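Local coordinates for protein lectin (Trichosanthes anguina, PDB 4HR6) that binds galactose-type sugars as a seed lectin, its beta-trefoil chain belonging to a nontoxic, three-chain homologue of type II ribosome-inactivating proteins, at residues C[141-152]-C[162-173]; C[232-240]-C[247-258]. All coordinates share one frame; numbering follows the deposited sequence.

Interaction 1 (C[141-152]-C[162-173]); sequences SIVGLDDMCLEA and EECVPNKREQSW
E151 and Q171 bring a carboxylate and an amide together with their planes 48° apart, and Q171 NE2 donates to the anti lone pair of E151 OE1 at 3.0 Å. With CG anti to the backbone N (chi1 -164°) and the chain extended beyond it, E151 reaches both Q171 and K168, whose chain crosses it at about a right angle. K168 NZ meets E151 OE1 at 3.2 Å from above the carboxylate plane, a salt bridge that gives this oxygen a second donor. The Q171 amide is held at both ends: NE2 also donates to E163 O, its partner lying in the amide plane, and OE1 accepts from V165 N at 2.9 Å. These bonds tie Q171 to the backbone of E163 and V165 and fix the rotation of its amide. Beside the amide, C149 SG and C164 SG form a disulfide (chi3 104°), which ties strand 148-153 covalently to the loop after strand 158-163. The W173 indole turns its edge to L150: NE1 donates to L150 O at 3.1 Å, the oxygen lying in the ring plane while the N-H approaches from above the carbonyl plane. I142 CD1 covers one face of the indole, 4.1 Å from W173 CG, and A152 CB touches W173 CH2. A water bridges the segments: it accepts from I142 N and donates to L150 O and Q171 O. In the fold, paired C149 and E162 belong to the beta hairpin of strands 148-153 and 158-163 in a ricin-type beta-trefoil domain, while W173 also packs against I181 and V183 of strand 181-183 and I206 of strand 201-208.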
# COMPACT_ATOMS: atom_id res chain seq x y z
N SER C 141 -10.59 -4.76 6.72
CA SER C 141 -11.09 -3.75 7.65
C SER C 141 -10.41 -2.46 7.33
O SER C 141 -9.33 -2.44 6.75
CB SER C 141 -10.79 -4.12 9.10
OG SER C 141 -11.27 -5.42 9.38
N ILE C 142 -11.06 -1.36 7.70
CA ILE C 142 -10.49 -0.05 7.54
C ILE C 142 -10.33 0.55 8.92
O ILE C 142 -11.32 0.73 9.65
CB ILE C 142 -11.38 0.85 6.68
CG1 ILE C 142 -11.59 0.21 5.32
CG2 ILE C 142 -10.75 2.22 6.54
CD1 ILE C 142 -12.62 0.91 4.45
N VAL C 143 -9.07 0.85 9.28
CA VAL C 143 -8.71 1.22 10.64
C VAL C 143 -8.36 2.69 10.66
O VAL C 143 -7.62 3.16 9.83
CB VAL C 143 -7.51 0.37 11.15
CG1 VAL C 143 -7.20 0.68 12.61
CG2 VAL C 143 -7.81 -1.11 10.99
N GLY C 144 -8.92 3.42 11.62
CA GLY C 144 -8.71 4.85 11.74
C GLY C 144 -8.09 5.12 13.08
O GLY C 144 -7.53 4.20 13.71
N LEU C 145 -8.18 6.36 13.54
CA LEU C 145 -7.45 6.75 14.73
C LEU C 145 -7.93 5.98 15.96
O LEU C 145 -9.04 5.43 15.99
CB LEU C 145 -7.46 8.26 14.96
CG LEU C 145 -8.58 8.86 15.80
CD1 LEU C 145 -8.25 10.32 16.06
CD2 LEU C 145 -9.91 8.66 15.09
N ASP C 146 -7.03 5.89 16.93
CA ASP C 146 -7.25 5.14 18.16
C ASP C 146 -7.42 3.67 17.86
O ASP C 146 -7.97 2.93 18.67
CB ASP C 146 -8.48 5.71 18.91
CG ASP C 146 -8.29 5.73 20.43
OD1 ASP C 146 -7.12 5.68 20.89
OD2 ASP C 146 -9.30 5.81 21.15
N ASP C 147 -6.95 3.25 16.69
CA ASP C 147 -7.07 1.85 16.26
C ASP C 147 -8.49 1.31 16.23
O ASP C 147 -8.72 0.12 16.47
CB ASP C 147 -6.20 0.96 17.13
CG ASP C 147 -4.80 1.47 17.21
OD1 ASP C 147 -4.15 1.47 16.14
OD2 ASP C 147 -4.40 1.91 18.30
N MET C 148 -9.43 2.18 15.89
CA MET C 148 -10.82 1.77 15.76
C MET C 148 -11.17 1.49 14.31
O MET C 148 -10.54 2.03 13.41
CB MET C 148 -11.70 2.85 16.35
CG MET C 148 -11.57 2.89 17.86
SD MET C 148 -12.68 4.09 18.59
CE MET C 148 -14.19 3.12 18.67
N CYS C 149 -12.18 0.64 14.11
CA CYS C 149 -12.57 0.10 12.80
C CYS C 149 -13.87 0.73 12.28
O CYS C 149 -14.83 0.88 13.05
CB CYS C 149 -12.79 -1.40 12.91
SG CYS C 149 -11.32 -2.47 12.93
N LEU C 150 -13.92 1.06 10.99
CA LEU C 150 -15.17 1.47 10.34
C LEU C 150 -16.19 0.36 10.39
O LEU C 150 -15.92 -0.77 9.97
CB LEU C 150 -14.97 1.82 8.86
CG LEU C 150 -14.64 3.25 8.45
CD1 LEU C 150 -14.75 3.30 6.93
CD2 LEU C 150 -15.54 4.29 9.07
N GLU C 151 -17.38 0.69 10.89
CA GLU C 151 -18.47 -0.27 10.95
C GLU C 151 -19.72 0.22 10.18
O GLU C 151 -20.07 1.41 10.21
CB GLU C 151 -18.81 -0.57 12.40
CG GLU C 151 -19.65 -1.83 12.56
CD GLU C 151 -19.84 -2.19 14.01
OE1 GLU C 151 -18.84 -2.57 14.66
OE2 GLU C 151 -20.98 -2.09 14.50
N ALA C 152 -20.35 -0.70 9.47
CA ALA C 152 -21.64 -0.46 8.83
C ALA C 152 -22.70 -0.66 9.91
O ALA C 152 -22.90 -1.78 10.39
CB ALA C 152 -21.87 -1.43 7.68
N GLU C 162 -16.15 1.98 15.44
CA GLU C 162 -16.39 1.16 16.60
C GLU C 162 -15.07 0.45 16.92
O GLU C 162 -14.12 0.51 16.14
CB GLU C 162 -17.49 0.15 16.29
CG GLU C 162 -18.87 0.78 16.15
CD GLU C 162 -19.42 1.29 17.49
OE1 GLU C 162 -20.10 2.35 17.50
OE2 GLU C 162 -19.18 0.65 18.53
N GLU C 163 -15.02 -0.20 18.08
CA GLU C 163 -13.88 -1.00 18.46
C GLU C 163 -13.81 -2.19 17.52
O GLU C 163 -14.82 -2.85 17.27
CB GLU C 163 -14.02 -1.50 19.90
CG GLU C 163 -12.70 -1.70 20.63
CD GLU C 163 -12.07 -0.39 21.10
OE1 GLU C 163 -10.86 -0.20 20.86
OE2 GLU C 163 -12.78 0.45 21.69
N CYS C 164 -12.62 -2.48 17.01
CA CYS C 164 -12.41 -3.61 16.12
C CYS C 164 -12.71 -4.92 16.81
O CYS C 164 -12.31 -5.11 17.95
CB CYS C 164 -10.97 -3.65 15.61
SG CYS C 164 -10.50 -2.15 14.74
N VAL C 165 -13.38 -5.81 16.10
CA VAL C 165 -13.69 -7.14 16.60
C VAL C 165 -13.45 -8.13 15.46
O VAL C 165 -14.19 -8.12 14.47
CB VAL C 165 -15.15 -7.26 17.09
CG1 VAL C 165 -15.36 -8.59 17.79
CG2 VAL C 165 -15.52 -6.10 18.00
N PRO C 166 -12.41 -8.97 15.57
CA PRO C 166 -12.08 -9.83 14.43
C PRO C 166 -13.27 -10.67 13.99
O PRO C 166 -14.03 -11.16 14.83
CB PRO C 166 -10.95 -10.72 14.97
CG PRO C 166 -10.99 -10.58 16.45
CD PRO C 166 -11.54 -9.21 16.73
N ASN C 167 -13.42 -10.82 12.68
CA ASN C 167 -14.51 -11.59 12.08
C ASN C 167 -15.92 -10.99 12.26
O ASN C 167 -16.90 -11.67 11.98
CB ASN C 167 -14.51 -13.04 12.60
CG ASN C 167 -13.18 -13.74 12.38
OD1 ASN C 167 -12.46 -13.45 11.42
ND2 ASN C 167 -12.84 -14.68 13.27
N LYS C 168 -16.03 -9.75 12.73
CA LYS C 168 -17.33 -9.08 12.78
C LYS C 168 -17.70 -8.64 11.36
O LYS C 168 -16.96 -7.89 10.71
CB LYS C 168 -17.33 -7.89 13.73
CG LYS C 168 -18.74 -7.39 14.01
CD LYS C 168 -18.77 -6.17 14.91
CE LYS C 168 -20.21 -5.75 15.20
NZ LYS C 168 -20.26 -4.84 16.37
N ARG C 169 -18.86 -9.12 10.90
CA ARG C 169 -19.26 -9.02 9.50
C ARG C 169 -19.44 -7.58 9.06
O ARG C 169 -19.13 -7.23 7.94
CB ARG C 169 -20.55 -9.82 9.25
CG ARG C 169 -20.42 -11.32 9.53
CD ARG C 169 -20.11 -12.12 8.27
NE ARG C 169 -19.05 -11.52 7.46
CZ ARG C 169 -18.77 -11.86 6.20
NH1 ARG C 169 -19.44 -12.84 5.60
NH2 ARG C 169 -17.80 -11.24 5.55
N GLU C 170 -19.90 -6.74 9.99
CA GLU C 170 -20.22 -5.34 9.69
C GLU C 170 -18.97 -4.48 9.53
O GLU C 170 -19.07 -3.34 9.09
CB GLU C 170 -21.07 -4.73 10.83
CG GLU C 170 -22.47 -5.31 10.99
CD GLU C 170 -22.50 -6.67 11.66
OE1 GLU C 170 -21.62 -6.97 12.48
OE2 GLU C 170 -23.42 -7.46 11.35
N GLN C 171 -17.83 -5.02 9.94
CA GLN C 171 -16.54 -4.34 9.87
C GLN C 171 -15.72 -4.75 8.63
O GLN C 171 -14.57 -4.32 8.48
CB GLN C 171 -15.75 -4.59 11.16
CG GLN C 171 -16.42 -3.94 12.38
CD GLN C 171 -15.54 -3.90 13.61
OE1 GLN C 171 -14.56 -4.63 13.72
NE2 GLN C 171 -15.90 -3.03 14.57
N SER C 172 -16.32 -5.54 7.75
CA SER C 172 -15.63 -6.04 6.56
C SER C 172 -16.12 -5.34 5.30
O SER C 172 -17.33 -5.28 5.01
CB SER C 172 -15.79 -7.56 6.45
OG SER C 172 -15.24 -8.03 5.23
N TRP C 173 -15.15 -4.81 4.55
CA TRP C 173 -15.39 -3.98 3.38
C TRP C 173 -14.72 -4.57 2.16
O TRP C 173 -13.67 -5.24 2.26
CB TRP C 173 -14.87 -2.57 3.63
CG TRP C 173 -15.48 -1.96 4.84
CD1 TRP C 173 -14.99 -1.98 6.11
CD2 TRP C 173 -16.73 -1.27 4.90
NE1 TRP C 173 -15.85 -1.32 6.97
CE2 TRP C 173 -16.93 -0.88 6.25
CE3 TRP C 173 -17.70 -0.93 3.95
CZ2 TRP C 173 -18.06 -0.17 6.66
CZ3 TRP C 173 -18.83 -0.23 4.36
CH2 TRP C 173 -19.00 0.14 5.71
O HOH W 1 -13.49 -2.11 9.26
O HOH W 2 -10.13 -1.28 18.40

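Interaction 2 (C[232-240]-C[247-258]); sequences RLAMDVARS and IILHRPHGDLNQ. With AMG (methyl alpha-D-galactopyranoside), chain E.
Strands 234-237 and 247-250 form an antiparallel beta hairpin of the ricin-type beta-trefoil, their axes 4.6 Å apart at closest approach and their N-to-C directions 135° apart, with A234 and H250 a hydrogen-bonded pair. The face bearing D236 and H250 carries the galactoside site. D236 CG stands anti to the backbone N (chi1 172°), and its carboxylate takes two sugar hydroxyls: AMG O3 donates to D236 OD1 at 2.6 Å and AMG O4 to D236 OD2 at 3.1 Å. Q258 is the second shell that steadies this group. Its NE2 gives one N-H to D236 OD1, on the anti side and somewhat out of the carboxylate plane, and another to R251 O, while its OE1 accepts from H253 N and G254 N. N257 shares ND2 between AMG O3 and V237 O; the V237 oxygen lies in its amide plane, which stands 82° from the D236 carboxylate. The H250 ring sets one face against the sugar, H250 NE2 lying 3.6 Å from AMG C4, and its ND1 is fixed by R251 O. D199 completes the polar grip on the galactoside. On the sheet face that bears M235 and I247, M235 CG packs tightly on I247 CG2 at 3.4 Å. R239 N donates to AMG O4 at 3.0 Å, and H253 NE2 donates to AMG O3 at 2.8 Å with that oxygen near its ring plane.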
# COMPACT_ATOMS: atom_id res chain seq x y z
N ARG C 232 -9.00 17.88 -4.26
CA ARG C 232 -9.10 16.61 -3.53
C ARG C 232 -9.63 16.80 -2.11
O ARG C 232 -9.24 17.74 -1.42
CB ARG C 232 -7.70 15.97 -3.48
CG ARG C 232 -7.60 14.69 -2.67
CD ARG C 232 -6.21 14.09 -2.76
NE ARG C 232 -5.19 14.85 -2.03
CZ ARG C 232 -4.66 14.52 -0.84
NH1 ARG C 232 -5.05 13.42 -0.18
NH2 ARG C 232 -3.74 15.30 -0.30
N LEU C 233 -10.51 15.89 -1.68
CA LEU C 233 -10.98 15.85 -0.29
C LEU C 233 -10.75 14.46 0.33
O LEU C 233 -10.79 13.45 -0.38
CB LEU C 233 -12.47 16.19 -0.20
CG LEU C 233 -12.99 17.47 -0.88
CD1 LEU C 233 -14.52 17.47 -0.90
CD2 LEU C 233 -12.45 18.71 -0.19
N ALA C 234 -10.57 14.44 1.65
CA ALA C 234 -10.25 13.22 2.40
C ALA C 234 -11.31 12.86 3.43
O ALA C 234 -11.90 13.72 4.07
CB ALA C 234 -8.93 13.42 3.13
N MET C 235 -11.51 11.57 3.61
CA MET C 235 -12.31 11.02 4.68
C MET C 235 -11.68 11.44 6.01
O MET C 235 -10.46 11.50 6.15
CB MET C 235 -12.37 9.51 4.52
CG MET C 235 -13.54 8.84 5.20
SD MET C 235 -13.80 7.14 4.69
CE MET C 235 -14.21 7.34 2.97
N ASP C 236 -12.53 11.76 6.99
CA ASP C 236 -12.11 12.56 8.14
C ASP C 236 -13.07 12.30 9.30
O ASP C 236 -14.29 12.39 9.15
CB ASP C 236 -12.09 14.04 7.75
CG ASP C 236 -11.85 14.99 8.93
OD1 ASP C 236 -11.20 16.05 8.75
OD2 ASP C 236 -12.33 14.69 10.03
N VAL C 237 -12.49 11.95 10.45
CA VAL C 237 -13.23 11.75 11.69
C VAL C 237 -13.45 13.13 12.31
O VAL C 237 -12.50 13.80 12.72
CB VAL C 237 -12.49 10.83 12.68
CG1 VAL C 237 -13.36 10.55 13.90
CG2 VAL C 237 -12.09 9.51 12.01
N ALA C 238 -14.72 13.55 12.36
CA ALA C 238 -15.10 14.91 12.77
C ALA C 238 -14.56 15.26 14.15
O ALA C 238 -14.81 14.53 15.11
CB ALA C 238 -16.62 15.04 12.76
N ARG C 239 -13.81 16.36 14.22
CA ARG C 239 -13.28 16.91 15.48
C ARG C 239 -12.30 15.98 16.19
O ARG C 239 -12.08 16.12 17.39
N SER C 240 -11.71 15.04 15.45
CA SER C 240 -10.97 13.91 16.02
C SER C 240 -11.74 13.28 17.19
O SER C 240 -11.14 12.83 18.16
CB SER C 240 -9.57 14.35 16.48
OG SER C 240 -8.92 15.10 15.47
N ILE C 247 -18.41 10.58 10.23
CA ILE C 247 -17.34 10.62 9.24
C ILE C 247 -17.73 11.62 8.16
O ILE C 247 -18.80 11.50 7.56
CB ILE C 247 -17.11 9.24 8.59
CG1 ILE C 247 -16.95 8.15 9.65
CG2 ILE C 247 -15.91 9.28 7.64
CD1 ILE C 247 -15.87 8.47 10.68
N ILE C 248 -16.86 12.59 7.92
CA ILE C 248 -17.11 13.63 6.94
C ILE C 248 -16.04 13.65 5.85
O ILE C 248 -15.01 12.98 5.97
CB ILE C 248 -17.20 15.02 7.61
CG1 ILE C 248 -15.84 15.45 8.17
CG2 ILE C 248 -18.26 15.02 8.70
CD1 ILE C 248 -15.80 16.86 8.71
N LEU C 249 -16.28 14.46 4.82
CA LEU C 249 -15.38 14.66 3.70
C LEU C 249 -14.80 16.06 3.77
O LEU C 249 -15.50 17.04 3.56
CB LEU C 249 -16.14 14.47 2.38
CG LEU C 249 -15.33 14.44 1.08
CD1 LEU C 249 -14.29 13.33 1.11
CD2 LEU C 249 -16.27 14.24 -0.09
N HIS C 250 -13.51 16.15 4.06
CA HIS C 250 -12.90 17.40 4.49
C HIS C 250 -11.72 17.78 3.62
O HIS C 250 -11.21 16.97 2.86
CB HIS C 250 -12.44 17.22 5.95
CG HIS C 250 -12.10 18.50 6.64
ND1 HIS C 250 -10.83 19.04 6.61
CD2 HIS C 250 -12.85 19.33 7.40
CE1 HIS C 250 -10.82 20.16 7.32
NE2 HIS C 250 -12.03 20.35 7.81
N ARG C 251 -11.30 19.03 3.72
CA ARG C 251 -10.04 19.49 3.16
C ARG C 251 -8.89 18.63 3.69
O ARG C 251 -8.84 18.35 4.90
CB ARG C 251 -9.81 20.95 3.56
CG ARG C 251 -8.70 21.67 2.83
CD ARG C 251 -8.52 23.09 3.36
NE ARG C 251 -7.91 23.96 2.36
CZ ARG C 251 -8.58 24.66 1.44
NH1 ARG C 251 -9.91 24.63 1.38
NH2 ARG C 251 -7.91 25.41 0.57
N PRO C 252 -7.96 18.19 2.82
CA PRO C 252 -6.86 17.33 3.28
C PRO C 252 -5.80 18.09 4.09
O PRO C 252 -5.32 19.13 3.65
CB PRO C 252 -6.24 16.80 1.98
CG PRO C 252 -7.20 17.18 0.89
CD PRO C 252 -7.87 18.42 1.37
N HIS C 253 -5.46 17.57 5.26
CA HIS C 253 -4.36 18.14 6.06
C HIS C 253 -3.41 17.09 6.65
O HIS C 253 -2.39 17.45 7.23
CB HIS C 253 -4.88 19.10 7.16
CG HIS C 253 -5.96 18.51 8.02
ND1 HIS C 253 -5.82 17.31 8.69
CD2 HIS C 253 -7.19 18.97 8.33
CE1 HIS C 253 -6.92 17.05 9.37
NE2 HIS C 253 -7.77 18.04 9.17
N GLY C 254 -3.74 15.81 6.50
CA GLY C 254 -2.83 14.74 6.88
C GLY C 254 -2.63 14.45 8.36
O GLY C 254 -1.70 13.74 8.73
N ASP C 255 -3.52 14.96 9.21
CA ASP C 255 -3.45 14.69 10.64
C ASP C 255 -4.09 13.32 10.93
O ASP C 255 -4.64 12.67 10.04
CB ASP C 255 -4.13 15.81 11.44
CG ASP C 255 -3.54 15.97 12.85
OD1 ASP C 255 -3.00 14.99 13.41
OD2 ASP C 255 -3.62 17.09 13.40
N LEU C 256 -4.04 12.90 12.19
CA LEU C 256 -4.37 11.54 12.59
C LEU C 256 -5.81 11.15 12.30
O LEU C 256 -6.10 9.97 12.03
CB LEU C 256 -4.09 11.34 14.07
CG LEU C 256 -2.65 11.58 14.56
CD1 LEU C 256 -2.64 11.52 16.08
CD2 LEU C 256 -1.68 10.58 13.97
N ASN C 257 -6.72 12.12 12.36
CA ASN C 257 -8.13 11.86 12.07
C ASN C 257 -8.41 11.67 10.57
O ASN C 257 -9.54 11.31 10.21
CB ASN C 257 -9.03 12.96 12.65
CG ASN C 257 -8.72 14.33 12.09
OD1 ASN C 257 -7.57 14.64 11.81
ND2 ASN C 257 -9.75 15.14 11.89
N GLN C 258 -7.40 11.90 9.73
CA GLN C 258 -7.48 11.63 8.28
C GLN C 258 -6.56 10.48 7.80
O GLN C 258 -6.40 10.25 6.59
CB GLN C 258 -7.16 12.90 7.49
CG GLN C 258 -8.30 13.90 7.46
CD GLN C 258 -7.98 15.14 6.67
OE1 GLN C 258 -6.92 15.24 6.05
NE2 GLN C 258 -8.89 16.11 6.69
C1 AMG E . -11.30 20.28 13.02
C2 AMG E . -10.47 19.10 12.50
C3 AMG E . -10.84 18.76 11.05
C4 AMG E . -12.34 18.55 10.93
C5 AMG E . -13.11 19.72 11.56
C6 AMG E . -14.62 19.49 11.59
C7 AMG E . -10.99 22.64 13.07
O1 AMG E . -11.02 21.47 12.27
O2 AMG E . -9.09 19.44 12.62
O3 AMG E . -10.16 17.59 10.59
O4 AMG E . -12.68 17.31 11.56
O5 AMG E . -12.68 19.94 12.91
O6 AMG E . -15.27 20.77 11.72
O HOH W 3 -8.46 10.40 4.73
O HOH W 4 -7.63 17.16 13.00

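How the interactions relate
Both contacts lie in one ricin-type beta-trefoil domain and each involves a beta hairpin, with centres 18 Å apart. Interaction 2 is a buried contact, with 11 of its 17 touching residues buried, whereas interaction 1 is partly buried, with 8 of 15. Interaction 1 relies on a disulfide, a salt bridge and an indole fixed by its edge, and its D147 is bonded to K14 and S10 of another lectin chain. Interaction 2 has no other protein chain against its segments and directs several polar groups (D236, H253, N257 and R239 N) to the galactoside. The two meet by packing, largely of apolar side chains: L145 CD2 lies 3.9 Å from V237 CG2, and L150 CD2 lies 4.1 Å from I247 CG1.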